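Long-range contact in DUF1460 domain-containing protein (Legionella pneumophila subsp. pneumophila, PDB 2IM9), which is of unknown function but belongs to an N-acetylmuramoyl-L-alanine amidase-like family and may therefore act on cell-wall peptidoglycan: residues A[238-251]-A[265-279]. Numbering follows the deposited sequence.
Sequences FSQIPNGAVIEIIR and DISHLGFAIWINNEL
Trp274 presents the nitrogen edge of its indole to the loop before strand 246-251. Its NE1 meets Ile241 O at 2.7 Å in a nearly straight bond (170° at the hydrogen), with the oxygen lying in the ring plane. One face of the ring carries Leu279 CD1, displaced toward the rim. A chi1 of -169° swings the Asn243 amide away from its own N and out to the backbone of the facing strand, where OD1 accepts from Trp274 N at 2.9 Å. The type II turn from Pro242 to Ala245 ends in a G1 bulge: Gly244, with positive phi, donates from N to Ala272 O, while Ala272 N donates to Ala245 O. Ala272 CB meets two isoleucine methyls approaching from directions roughly at right angles, Ile247 CD1 at a tight 3.4 Å and Ile241 CG2 at 3.6 Å.

These strands are neighbours in the antiparallel sheet of a domain assigned to the papain-like clan; 311-317 pairs with 246-251 and 278-285 with 265-275. Helix 95-107 covers the sheet surface bearing Phe271 and Leu269, with Val102 against Phe271, and Cys95 and Asp96 against Leu269; Val246 CG2 meets Phe271 CE1 at 3.9 Å. Further along, Glu248 runs beside Leu269, and its OE1 lies 3.4 Å from Ile266 CD1 while accepting a hydrogen bond from Asn142.

A second, classic bulge shifts the register again: Ile249 O accepts from Ser267 N, whereas Ile249 N donates to His268 O, setting two residues opposite one. His268 N, buried here, has no partner. The bulge turns Ser267 toward the facing strand, where extended Arg251 comes alongside. Arg251 NE donates to Ser267 OG at 2.9 Å (163°), with the hydroxyl near the guanidinium plane; a water spans Arg251 NH2 and Ser267 OG, and Thr308 holds NH1.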
loop_
_atom_site.group_PDB
_atom_site.type_symbol
_atom_site.label_atom_id
_atom_site.label_comp_id
_atom_site.label_asym_id
_atom_site.label_seq_id
_atom_site.Cartn_x
_atom_site.Cartn_y
_atom_site.Cartn_z
ATOM N N PHE A 238 20.120 -1.722 -8.376
ATOM C CA PHE A 238 18.838 -2.185 -8.920
ATOM C C PHE A 238 18.730 -3.709 -8.960
ATOM O O PHE A 238 17.657 -4.257 -8.676
ATOM C CB PHE A 238 18.545 -1.585 -10.294
ATOM C CG PHE A 238 18.038 -0.178 -10.242
ATOM C CD1 PHE A 238 16.733 0.094 -9.818
ATOM C CD2 PHE A 238 18.846 0.874 -10.645
ATOM C CE1 PHE A 238 16.242 1.396 -9.782
ATOM C CE2 PHE A 238 18.367 2.197 -10.615
ATOM C CZ PHE A 238 17.067 2.455 -10.188
ATOM N N SER A 239 19.835 -4.393 -9.266
ATOM C CA SER A 239 19.813 -5.856 -9.398
ATOM C C SER A 239 19.517 -6.594 -8.085
ATOM O O SER A 239 19.209 -7.791 -8.110
ATOM C CB SER A 239 21.153 -6.342 -9.953
ATOM O OG SER A 239 22.152 -6.297 -8.944
ATOM N N GLN A 240 19.637 -5.895 -6.953
ATOM C CA GLN A 240 19.407 -6.509 -5.643
ATOM C C GLN A 240 17.959 -6.417 -5.165
ATOM O O GLN A 240 17.611 -6.954 -4.110
ATOM C CB GLN A 240 20.337 -5.915 -4.575
ATOM C CG GLN A 240 21.807 -6.219 -4.809
ATOM C CD GLN A 240 22.689 -5.385 -3.902
ATOM O OE1 GLN A 240 22.694 -5.570 -2.687
ATOM N NE2 GLN A 240 23.424 -4.450 -4.487
ATOM N N ILE A 241 17.120 -5.733 -5.932
ATOM C CA ILE A 241 15.708 -5.632 -5.580
ATOM C C ILE A 241 15.074 -6.964 -6.003
ATOM O O ILE A 241 15.122 -7.316 -7.184
ATOM C CB ILE A 241 15.053 -4.442 -6.308
ATOM C CG1 ILE A 241 15.746 -3.123 -5.905
ATOM C CG2 ILE A 241 13.541 -4.421 -6.052
ATOM C CD1 ILE A 241 15.267 -1.878 -6.661
ATOM N N PRO A 242 14.503 -7.719 -5.043
ATOM C CA PRO A 242 13.976 -9.064 -5.329
ATOM C C PRO A 242 12.657 -9.033 -6.083
ATOM O O PRO A 242 11.851 -8.145 -5.876
ATOM C CB PRO A 242 13.722 -9.660 -3.934
ATOM C CG PRO A 242 14.249 -8.711 -2.950
ATOM C CD PRO A 242 14.351 -7.360 -3.625
ATOM N N ASN A 243 12.433 -10.031 -6.934
ATOM C CA ASN A 243 11.127 -10.214 -7.544
ATOM C C ASN A 243 10.049 -10.334 -6.464
ATOM O O ASN A 243 10.226 -11.063 -5.474
ATOM C CB ASN A 243 11.131 -11.458 -8.438
ATOM C CG ASN A 243 9.890 -11.555 -9.303
ATOM O OD1 ASN A 243 9.535 -10.612 -10.010
ATOM N ND2 ASN A 243 9.222 -12.707 -9.254
ATOM N N GLY A 244 8.948 -9.605 -6.654
ATOM C CA GLY A 244 7.806 -9.663 -5.734
ATOM C C GLY A 244 7.954 -8.764 -4.521
ATOM O O GLY A 244 7.115 -8.799 -3.618
ATOM N N ALA A 245 9.015 -7.952 -4.481
ATOM C CA ALA A 245 9.180 -7.030 -3.349
ATOM C C ALA A 245 8.128 -5.908 -3.430
ATOM O O ALA A 245 7.548 -5.652 -4.498
ATOM C CB ALA A 245 10.585 -6.443 -3.324
ATOM N N VAL A 246 7.859 -5.274 -2.291
ATOM C CA VAL A 246 7.005 -4.098 -2.240
ATOM C C VAL A 246 7.913 -2.878 -2.261
ATOM O O VAL A 246 8.836 -2.782 -1.427
ATOM C CB VAL A 246 6.142 -4.090 -0.946
ATOM C CG1 VAL A 246 5.408 -2.762 -0.804
ATOM C CG2 VAL A 246 5.153 -5.306 -0.947
ATOM N N ILE A 247 7.675 -1.980 -3.228
ATOM C CA ILE A 247 8.462 -0.734 -3.373
ATOM C C ILE A 247 7.609 0.455 -2.965
ATOM O O ILE A 247 6.516 0.636 -3.510
ATOM C CB ILE A 247 8.891 -0.507 -4.852
ATOM C CG1 ILE A 247 9.792 -1.648 -5.333
ATOM C CG2 ILE A 247 9.603 0.829 -5.004
ATOM C CD1 ILE A 247 9.961 -1.630 -6.847
ATOM N N GLU A 248 8.096 1.233 -1.999
ATOM C CA GLU A 248 7.432 2.471 -1.567
ATOM C C GLU A 248 8.225 3.701 -1.989
ATOM O O GLU A 248 9.460 3.730 -1.896
ATOM C CB GLU A 248 7.220 2.468 -0.046
ATOM C CG GLU A 248 6.272 1.370 0.410
ATOM C CD GLU A 248 6.267 1.108 1.911
ATOM O OE1 GLU A 248 7.072 1.719 2.645
ATOM O OE2 GLU A 248 5.421 0.290 2.344
ATOM N N ILE A 249 7.503 4.728 -2.428
ATOM C CA ILE A 249 8.142 5.938 -2.916
ATOM C C ILE A 249 8.225 6.937 -1.763
ATOM O O ILE A 249 7.193 7.271 -1.181
ATOM C CB ILE A 249 7.353 6.543 -4.116
ATOM C CG1 ILE A 249 7.203 5.530 -5.270
ATOM C CG2 ILE A 249 7.990 7.871 -4.553
ATOM C CD1 ILE A 249 8.510 4.894 -5.761
ATOM N N ILE A 250 9.436 7.424 -1.461
ATOM C CA ILE A 250 9.706 8.141 -0.210
ATOM C C ILE A 250 9.967 9.624 -0.423
ATOM O O ILE A 250 10.780 10.001 -1.281
ATOM C CB ILE A 250 10.928 7.496 0.532
ATOM C CG1 ILE A 250 10.723 5.972 0.694
ATOM C CG2 ILE A 250 11.184 8.190 1.884
ATOM C CD1 ILE A 250 9.403 5.559 1.360
ATOM N N ARG A 251 9.278 10.444 0.364
ATOM C CA ARG A 251 9.440 11.887 0.348
ATOM C C ARG A 251 9.798 12.314 1.782
ATOM O O ARG A 251 8.901 12.532 2.604
ATOM C CB ARG A 251 8.148 12.544 -0.119
ATOM C CG ARG A 251 7.706 12.123 -1.516
ATOM C CD ARG A 251 6.662 13.026 -2.077
ATOM N NE ARG A 251 5.963 12.422 -3.198
ATOM C CZ ARG A 251 5.413 13.126 -4.184
ATOM N NH1 ARG A 251 5.503 14.457 -4.179
ATOM N NH2 ARG A 251 4.765 12.503 -5.162
ATOM N N ASP A 265 5.404 10.978 4.639
ATOM C CA ASP A 265 6.691 10.407 4.229
ATOM C C ASP A 265 6.656 9.524 2.974
ATOM O O ASP A 265 7.693 9.328 2.333
ATOM C CB ASP A 265 7.306 9.599 5.386
ATOM C CG ASP A 265 6.277 8.713 6.119
ATOM O OD1 ASP A 265 5.124 8.561 5.626
ATOM O OD2 ASP A 265 6.629 8.187 7.204
ATOM N N ILE A 266 5.493 8.951 2.668
ATOM C CA ILE A 266 5.358 7.957 1.590
ATOM C C ILE A 266 4.179 8.327 0.683
ATOM O O ILE A 266 3.060 8.547 1.175
ATOM C CB ILE A 266 5.175 6.520 2.158
ATOM C CG1 ILE A 266 6.351 6.141 3.080
ATOM C CG2 ILE A 266 4.958 5.507 1.015
ATOM C CD1 ILE A 266 6.137 4.802 3.747
ATOM N N SER A 267 4.417 8.387 -0.631
ATOM C CA SER A 267 3.434 8.976 -1.559
ATOM C C SER A 267 2.810 7.951 -2.503
ATOM O O SER A 267 1.749 8.211 -3.112
ATOM C CB SER A 267 4.094 10.091 -2.380
ATOM O OG SER A 267 5.269 9.618 -3.027
ATOM N N HIS A 268 3.437 6.782 -2.615
ATOM C CA HIS A 268 3.004 5.761 -3.569
ATOM C C HIS A 268 3.693 4.428 -3.283
ATOM O O HIS A 268 4.713 4.370 -2.584
ATOM C CB HIS A 268 3.337 6.220 -5.008
ATOM C CG HIS A 268 2.673 5.414 -6.076
ATOM N ND1 HIS A 268 3.343 4.953 -7.191
ATOM C CD2 HIS A 268 1.390 5.001 -6.211
ATOM C CE1 HIS A 268 2.504 4.272 -7.959
ATOM N NE2 HIS A 268 1.312 4.293 -7.389
ATOM N N LEU A 269 3.103 3.353 -3.796
ATOM C CA LEU A 269 3.713 2.029 -3.671
ATOM C C LEU A 269 3.220 1.057 -4.712
ATOM O O LEU A 269 2.224 1.307 -5.393
ATOM C CB LEU A 269 3.568 1.460 -2.251
ATOM C CG LEU A 269 2.194 0.946 -1.804
ATOM C CD1 LEU A 269 2.370 0.134 -0.527
ATOM C CD2 LEU A 269 1.290 2.094 -1.525
ATOM N N GLY A 270 3.922 -0.063 -4.825
ATOM C CA GLY A 270 3.606 -1.078 -5.840
ATOM C C GLY A 270 4.591 -2.218 -5.682
ATOM O O GLY A 270 5.313 -2.282 -4.672
ATOM N N PHE A 271 4.645 -3.103 -6.678
ATOM C CA PHE A 271 5.514 -4.272 -6.626
ATOM C C PHE A 271 6.672 -4.173 -7.606
ATOM O O PHE A 271 6.538 -3.556 -8.678
ATOM C CB PHE A 271 4.731 -5.543 -6.980
ATOM C CG PHE A 271 3.646 -5.886 -5.997
ATOM C CD1 PHE A 271 3.956 -6.445 -4.767
ATOM C CD2 PHE A 271 2.311 -5.643 -6.307
ATOM C CE1 PHE A 271 2.951 -6.768 -3.848
ATOM C CE2 PHE A 271 1.295 -5.962 -5.399
ATOM C CZ PHE A 271 1.617 -6.529 -4.164
ATOM N N ALA A 272 7.797 -4.751 -7.207
ATOM C CA ALA A 272 8.948 -4.952 -8.087
ATOM C C ALA A 272 8.735 -6.269 -8.795
ATOM O O ALA A 272 8.631 -7.303 -8.144
ATOM C CB ALA A 272 10.254 -5.008 -7.268
ATOM N N ILE A 273 8.695 -6.249 -10.125
ATOM C CA ILE A 273 8.496 -7.489 -10.878
ATOM C C ILE A 273 9.562 -7.590 -11.974
ATOM O O ILE A 273 9.647 -6.705 -12.816
ATOM C CB ILE A 273 7.080 -7.548 -11.535
ATOM C CG1 ILE A 273 5.948 -7.403 -10.498
ATOM C CG2 ILE A 273 6.922 -8.851 -12.372
ATOM C CD1 ILE A 273 5.787 -8.600 -9.508
ATOM N N TRP A 274 10.354 -8.659 -11.944
ATOM C CA TRP A 274 11.374 -8.909 -12.975
ATOM C C TRP A 274 10.740 -9.674 -14.146
ATOM O O TRP A 274 10.141 -10.730 -13.944
ATOM C CB TRP A 274 12.514 -9.732 -12.413
ATOM C CG TRP A 274 13.430 -8.953 -11.528
ATOM C CD1 TRP A 274 13.339 -8.802 -10.168
ATOM C CD2 TRP A 274 14.570 -8.203 -11.946
ATOM N NE1 TRP A 274 14.376 -8.002 -9.716
ATOM C CE2 TRP A 274 15.135 -7.617 -10.791
ATOM C CE3 TRP A 274 15.174 -7.964 -13.192
ATOM C CZ2 TRP A 274 16.287 -6.822 -10.843
ATOM C CZ3 TRP A 274 16.310 -7.170 -13.242
ATOM C CH2 TRP A 274 16.851 -6.602 -12.079
ATOM N N ILE A 275 10.899 -9.146 -15.361
ATOM C CA ILE A 275 10.363 -9.804 -16.563
ATOM C C ILE A 275 11.408 -9.681 -17.640
ATOM O O ILE A 275 11.805 -8.575 -18.006
ATOM C CB ILE A 275 9.069 -9.150 -17.081
ATOM C CG1 ILE A 275 7.954 -9.169 -16.024
ATOM C CG2 ILE A 275 8.584 -9.823 -18.419
ATOM C CD1 ILE A 275 6.836 -8.142 -16.315
ATOM N N ASN A 276 11.873 -10.823 -18.123
ATOM C CA ASN A 276 12.869 -10.850 -19.182
ATOM C C ASN A 276 14.120 -10.092 -18.756
ATOM O O ASN A 276 14.706 -9.350 -19.535
ATOM C CB ASN A 276 12.288 -10.304 -20.504
ATOM C CG ASN A 276 13.085 -10.771 -21.722
ATOM O OD1 ASN A 276 13.445 -11.944 -21.805
ATOM N ND2 ASN A 276 13.382 -9.847 -22.647
ATOM N N ASN A 277 14.514 -10.281 -17.500
ATOM C CA ASN A 277 15.741 -9.673 -16.956
ATOM C C ASN A 277 15.709 -8.132 -16.961
ATOM O O ASN A 277 16.760 -7.467 -17.008
ATOM C CB ASN A 277 16.994 -10.255 -17.668
ATOM C CG ASN A 277 18.272 -10.127 -16.841
ATOM O OD1 ASN A 277 18.277 -10.328 -15.629
ATOM N ND2 ASN A 277 19.356 -9.778 -17.501
ATOM N N GLU A 278 14.495 -7.575 -16.898
ATOM C CA GLU A 278 14.263 -6.140 -16.752
ATOM C C GLU A 278 13.330 -5.919 -15.556
ATOM O O GLU A 278 12.416 -6.700 -15.317
ATOM C CB GLU A 278 13.635 -5.554 -18.028
ATOM C CG GLU A 278 13.397 -4.023 -17.991
ATOM C CD GLU A 278 12.957 -3.417 -19.336
ATOM O OE1 GLU A 278 12.630 -4.180 -20.274
ATOM O OE2 GLU A 278 12.927 -2.167 -19.443
ATOM N N LEU A 279 13.565 -4.857 -14.805
ATOM C CA LEU A 279 12.795 -4.645 -13.579
ATOM C C LEU A 279 11.657 -3.656 -13.807
ATOM O O LEU A 279 11.888 -2.518 -14.238
ATOM C CB LEU A 279 13.712 -4.170 -12.457
ATOM C CG LEU A 279 13.109 -3.911 -11.076
ATOM C CD1 LEU A 279 12.397 -5.141 -10.553
ATOM C CD2 LEU A 279 14.256 -3.469 -10.153
HETATM O O HOH W 1 4.521 9.591 -5.712
#